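Local coordinates for protein integral membrane indolylacetylinositol arabinosyltransferase EmbC (Mycolicibacterium smegmatis, PDB 7BVE) that probably transfers arabinose units as an integral membrane arabinosyltransferase that polymerises arabinan for the mycobacterial cell wall, at residues T950-M962 with G968-R980. Numbering follows the deposited sequence.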
loop_
_atom_site.group_PDB
_atom_site.type_symbol
_atom_site.label_atom_id
_atom_site.label_comp_id
_atom_site.label_asym_id
_atom_site.label_seq_id
_atom_site.Cartn_x
_atom_site.Cartn_y
_atom_site.Cartn_z
ATOM N N THR A 950 41.046 0.175 -15.490
ATOM C CA THR A 950 39.722 0.773 -15.485
ATOM C C THR A 950 38.778 -0.024 -16.372
ATOM O O THR A 950 39.199 -0.830 -17.199
ATOM C CB THR A 950 39.776 2.227 -15.939
ATOM O OG1 THR A 950 40.289 2.299 -17.268
ATOM C CG2 THR A 950 40.676 3.019 -15.037
ATOM N N LEU A 951 37.481 0.201 -16.181
ATOM C CA LEU A 951 36.479 -0.512 -16.963
ATOM C C LEU A 951 36.432 -0.042 -18.408
ATOM O O LEU A 951 35.994 -0.795 -19.271
ATOM C CB LEU A 951 35.111 -0.369 -16.295
ATOM C CG LEU A 951 33.854 -1.103 -16.754
ATOM C CD1 LEU A 951 33.020 -1.432 -15.557
ATOM C CD2 LEU A 951 33.033 -0.254 -17.688
ATOM N N GLN A 952 36.885 1.174 -18.693
ATOM C CA GLN A 952 36.932 1.659 -20.065
ATOM C C GLN A 952 38.046 0.992 -20.858
ATOM O O GLN A 952 37.933 0.851 -22.078
ATOM C CB GLN A 952 37.090 3.181 -20.052
ATOM C CG GLN A 952 37.077 3.895 -21.392
ATOM C CD GLN A 952 35.767 3.759 -22.139
ATOM O OE1 GLN A 952 34.698 3.702 -21.541
ATOM N NE2 GLN A 952 35.843 3.750 -23.460
ATOM N N GLU A 953 39.105 0.545 -20.195
ATOM C CA GLU A 953 40.183 -0.156 -20.875
ATOM C C GLU A 953 39.939 -1.649 -21.004
ATOM O O GLU A 953 40.495 -2.276 -21.909
ATOM C CB GLU A 953 41.498 0.064 -20.140
ATOM C CG GLU A 953 41.943 1.493 -20.136
ATOM C CD GLU A 953 43.229 1.690 -19.378
ATOM O OE1 GLU A 953 43.718 0.712 -18.779
ATOM O OE2 GLU A 953 43.749 2.822 -19.374
ATOM N N VAL A 954 39.133 -2.232 -20.123
ATOM C CA VAL A 954 38.797 -3.646 -20.190
ATOM C C VAL A 954 37.608 -3.837 -21.122
ATOM O O VAL A 954 37.708 -4.519 -22.146
ATOM C CB VAL A 954 38.500 -4.195 -18.788
ATOM C CG1 VAL A 954 38.037 -5.619 -18.869
ATOM C CG2 VAL A 954 39.724 -4.083 -17.925
ATOM N N VAL A 955 36.477 -3.232 -20.772
ATOM C CA VAL A 955 35.287 -3.207 -21.610
ATOM C C VAL A 955 35.421 -1.977 -22.499
ATOM O O VAL A 955 35.172 -0.858 -22.059
ATOM C CB VAL A 955 34.022 -3.135 -20.760
ATOM C CG1 VAL A 955 32.796 -3.207 -21.616
ATOM C CG2 VAL A 955 34.042 -4.177 -19.686
ATOM N N GLY A 956 35.813 -2.165 -23.748
ATOM C CA GLY A 956 36.073 -1.010 -24.588
ATOM C C GLY A 956 34.841 -0.290 -25.101
ATOM O O GLY A 956 33.754 -0.407 -24.532
ATOM N N SER A 957 34.992 0.467 -26.183
ATOM C CA SER A 957 33.861 1.123 -26.824
ATOM C C SER A 957 33.445 0.423 -28.111
ATOM O O SER A 957 32.753 1.020 -28.942
ATOM C CB SER A 957 34.184 2.589 -27.098
ATOM O OG SER A 957 34.349 3.298 -25.888
ATOM N N SER A 958 33.846 -0.831 -28.289
ATOM C CA SER A 958 33.546 -1.587 -29.494
ATOM C C SER A 958 32.800 -2.884 -29.241
ATOM O O SER A 958 32.054 -3.322 -30.114
ATOM C CB SER A 958 34.837 -1.909 -30.257
ATOM O OG SER A 958 35.477 -0.726 -30.694
ATOM N N ASP A 959 32.983 -3.511 -28.084
ATOM C CA ASP A 959 32.313 -4.772 -27.807
ATOM C C ASP A 959 30.840 -4.530 -27.497
ATOM O O ASP A 959 30.496 -3.509 -26.900
ATOM C CB ASP A 959 32.970 -5.477 -26.627
ATOM C CG ASP A 959 34.351 -5.977 -26.948
ATOM O OD1 ASP A 959 34.605 -6.300 -28.126
ATOM O OD2 ASP A 959 35.185 -6.047 -26.024
ATOM N N PRO A 960 29.951 -5.441 -27.892
ATOM C CA PRO A 960 28.545 -5.305 -27.500
ATOM C C PRO A 960 28.348 -5.633 -26.028
ATOM O O PRO A 960 28.795 -6.672 -25.542
ATOM C CB PRO A 960 27.827 -6.304 -28.410
ATOM C CG PRO A 960 28.857 -7.280 -28.780
ATOM C CD PRO A 960 30.146 -6.535 -28.851
ATOM N N VAL A 961 27.683 -4.732 -25.323
ATOM C CA VAL A 961 27.467 -4.821 -23.889
ATOM C C VAL A 961 25.970 -4.916 -23.651
ATOM O O VAL A 961 25.181 -4.240 -24.312
ATOM C CB VAL A 961 28.072 -3.593 -23.165
ATOM C CG1 VAL A 961 27.875 -3.656 -21.672
ATOM C CG2 VAL A 961 29.534 -3.471 -23.478
ATOM N N MET A 962 25.571 -5.770 -22.720
ATOM C CA MET A 962 24.189 -5.794 -22.263
ATOM C C MET A 962 24.056 -4.850 -21.074
ATOM O O MET A 962 24.394 -5.186 -19.944
ATOM C CB MET A 962 23.741 -7.197 -21.899
ATOM C CG MET A 962 22.312 -7.182 -21.484
ATOM S SD MET A 962 21.571 -8.736 -21.047
ATOM C CE MET A 962 20.019 -8.084 -20.464
ATOM N N GLY A 968 22.498 3.371 -17.906
ATOM C CA GLY A 968 22.617 3.781 -19.288
ATOM C C GLY A 968 23.181 5.163 -19.479
ATOM O O GLY A 968 23.796 5.459 -20.502
ATOM N N LEU A 969 22.974 6.019 -18.487
ATOM C CA LEU A 969 23.420 7.396 -18.553
ATOM C C LEU A 969 24.695 7.608 -17.754
ATOM O O LEU A 969 25.351 8.640 -17.921
ATOM C CB LEU A 969 22.310 8.321 -18.044
ATOM C CG LEU A 969 22.296 9.785 -18.472
ATOM C CD1 LEU A 969 21.936 9.878 -19.940
ATOM C CD2 LEU A 969 21.326 10.576 -17.642
ATOM N N ALA A 970 25.060 6.655 -16.895
ATOM C CA ALA A 970 26.355 6.643 -16.237
ATOM C C ALA A 970 27.417 5.934 -17.049
ATOM O O ALA A 970 28.609 6.157 -16.814
ATOM C CB ALA A 970 26.249 5.975 -14.867
ATOM N N PHE A 971 27.021 5.091 -18.003
ATOM C CA PHE A 971 27.933 4.385 -18.902
ATOM C C PHE A 971 27.596 4.757 -20.340
ATOM O O PHE A 971 26.973 3.970 -21.058
ATOM C CB PHE A 971 27.822 2.875 -18.709
ATOM C CG PHE A 971 28.292 2.399 -17.375
ATOM C CD1 PHE A 971 29.622 2.118 -17.156
ATOM C CD2 PHE A 971 27.410 2.261 -16.331
ATOM C CE1 PHE A 971 30.052 1.697 -15.939
ATOM C CE2 PHE A 971 27.844 1.844 -15.108
ATOM C CZ PHE A 971 29.163 1.562 -14.915
ATOM N N PRO A 972 27.983 5.951 -20.799
ATOM C CA PRO A 972 27.569 6.387 -22.132
ATOM C C PRO A 972 28.535 6.050 -23.255
ATOM O O PRO A 972 28.145 6.166 -24.421
ATOM C CB PRO A 972 27.467 7.899 -21.952
ATOM C CG PRO A 972 28.543 8.206 -21.036
ATOM C CD PRO A 972 28.654 7.051 -20.082
ATOM N N CYS A 973 29.755 5.620 -22.915
ATOM C CA CYS A 973 30.784 5.294 -23.942
ATOM C C CYS A 973 30.639 3.842 -24.419
ATOM O O CYS A 973 31.117 3.537 -25.530
ATOM C CB CYS A 973 32.188 5.509 -23.389
ATOM S SG CYS A 973 32.780 7.213 -23.565
ATOM N N GLN A 974 30.006 2.989 -23.608
ATOM C CA GLN A 974 29.820 1.582 -23.936
ATOM C C GLN A 974 28.565 1.385 -24.765
ATOM O O GLN A 974 27.517 1.959 -24.465
ATOM C CB GLN A 974 29.742 0.740 -22.665
ATOM C CG GLN A 974 31.095 0.403 -22.090
ATOM C CD GLN A 974 31.714 1.529 -21.320
ATOM O OE1 GLN A 974 31.025 2.396 -20.801
ATOM N NE2 GLN A 974 33.033 1.557 -21.288
ATOM N N ARG A 975 28.668 0.544 -25.809
ATOM C CA ARG A 975 27.542 0.507 -26.723
ATOM C C ARG A 975 26.691 -0.737 -26.514
ATOM O O ARG A 975 27.219 -1.808 -26.208
ATOM C CB ARG A 975 27.996 0.576 -28.186
ATOM C CG ARG A 975 28.739 -0.609 -28.727
ATOM C CD ARG A 975 28.900 -0.455 -30.217
ATOM N NE ARG A 975 29.545 -1.605 -30.831
ATOM C CZ ARG A 975 28.895 -2.675 -31.269
ATOM N NH1 ARG A 975 29.560 -3.675 -31.819
ATOM N NH2 ARG A 975 27.581 -2.743 -31.156
ATOM N N PRO A 976 25.374 -0.621 -26.628
ATOM C CA PRO A 976 24.510 -1.792 -26.481
ATOM C C PRO A 976 24.528 -2.648 -27.739
ATOM O O PRO A 976 25.041 -2.257 -28.783
ATOM C CB PRO A 976 23.136 -1.173 -26.246
ATOM C CG PRO A 976 23.205 0.121 -26.923
ATOM C CD PRO A 976 24.589 0.614 -26.771
ATOM N N PHE A 977 23.951 -3.837 -27.623
ATOM C CA PHE A 977 23.944 -4.751 -28.751
ATOM C C PHE A 977 22.785 -4.434 -29.694
ATOM O O PHE A 977 21.744 -3.914 -29.293
ATOM C CB PHE A 977 23.901 -6.206 -28.267
ATOM C CG PHE A 977 22.670 -6.571 -27.492
ATOM C CD1 PHE A 977 22.614 -6.379 -26.130
ATOM C CD2 PHE A 977 21.593 -7.162 -28.117
ATOM C CE1 PHE A 977 21.493 -6.724 -25.418
ATOM C CE2 PHE A 977 20.474 -7.504 -27.407
ATOM C CZ PHE A 977 20.429 -7.287 -26.057
ATOM N N ASP A 978 22.983 -4.762 -30.964
ATOM C CA ASP A 978 22.066 -4.424 -32.038
ATOM C C ASP A 978 21.077 -5.556 -32.302
ATOM O O ASP A 978 21.149 -6.637 -31.722
ATOM C CB ASP A 978 22.850 -4.119 -33.311
ATOM C CG ASP A 978 23.576 -2.801 -33.257
ATOM O OD1 ASP A 978 23.057 -1.851 -32.643
ATOM O OD2 ASP A 978 24.678 -2.717 -33.833
ATOM N N HIS A 979 20.137 -5.287 -33.208
ATOM C CA HIS A 979 19.259 -6.285 -33.801
ATOM C C HIS A 979 18.801 -5.705 -35.126
ATOM O O HIS A 979 18.590 -4.499 -35.216
ATOM C CB HIS A 979 18.068 -6.616 -32.894
ATOM C CG HIS A 979 17.068 -5.510 -32.750
ATOM N ND1 HIS A 979 15.936 -5.430 -33.527
ATOM C CD2 HIS A 979 17.030 -4.441 -31.922
ATOM C CE1 HIS A 979 15.238 -4.367 -33.178
ATOM N NE2 HIS A 979 15.883 -3.745 -32.211
ATOM N N ARG A 980 18.732 -6.523 -36.170
ATOM C CA ARG A 980 18.336 -5.942 -37.444
ATOM C C ARG A 980 17.092 -6.567 -38.049
ATOM O O ARG A 980 16.114 -5.856 -38.298
ATOM C CB ARG A 980 19.493 -6.017 -38.431
ATOM C CG ARG A 980 19.334 -5.125 -39.627
ATOM C CD ARG A 980 20.595 -5.184 -40.435
ATOM N NE ARG A 980 20.557 -4.338 -41.614
ATOM C CZ ARG A 980 21.556 -4.253 -42.484
ATOM N NH1 ARG A 980 22.653 -4.970 -42.297
ATOM N NH2 ARG A 980 21.455 -3.461 -43.541
#
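Gln974 pushes its side chain into the turn that follows the short helix 951-954, and this is the close-packed end of the contact. Gln974 NE2 gives a hydrogen bond to Gln952 OE1 at 2.7 Å and a weak one to the backbone oxygen of Val955, so one amide nitrogen links the helix, through the Gln952 side chain, to the start of the turn. The first bond is far from ideal: NE2 sits above the carbonyl plane of Gln952, and the two amide planes are 56° apart. Both glutamine chains bend at chi2, near 63° in Gln952 and 79° in Gln974, which brings their ends together. Deeper in, Leu951 CD2 meets Phe971 CE1 at 4.0 Å. This end opens towards solvent at Ser957, where Gln952 NE2 donates to Ser957 OG at 2.9 Å, with the hydroxyl in its amide plane, and OG makes a weak bond to the backbone oxygen of Cys973. That cysteine is disulfide-linked to Cys730, a covalent tie within the C-terminal domain.

The short, weakly bonded strand around Met962 lies at the edge of a mixed sheet, parallel to its neighbour 989-992, and the segment 968-980 belongs to the loop connecting the two. As this connection passes the edge strand, Val961 N donates to Arg975 O at 3.1 Å, and Val961 O receives a CA-H contact from Pro976. The same oxygen lies in plane at the edge of the Phe977 ring, where Met962 CG also approaches; the ring itself meets Tyr299.

On the solvent side, around Ser958, the grip slackens. Arg975 runs extended beside Pro960, whose N lies over one face of the guanidinium. Arg975 NE and NH1 share Ser958 O through two bent, weak bonds, the NH1 one 3.0 Å long. Asp978 and Glu985 form long ion pairs with NH2 and probably add some charge attraction.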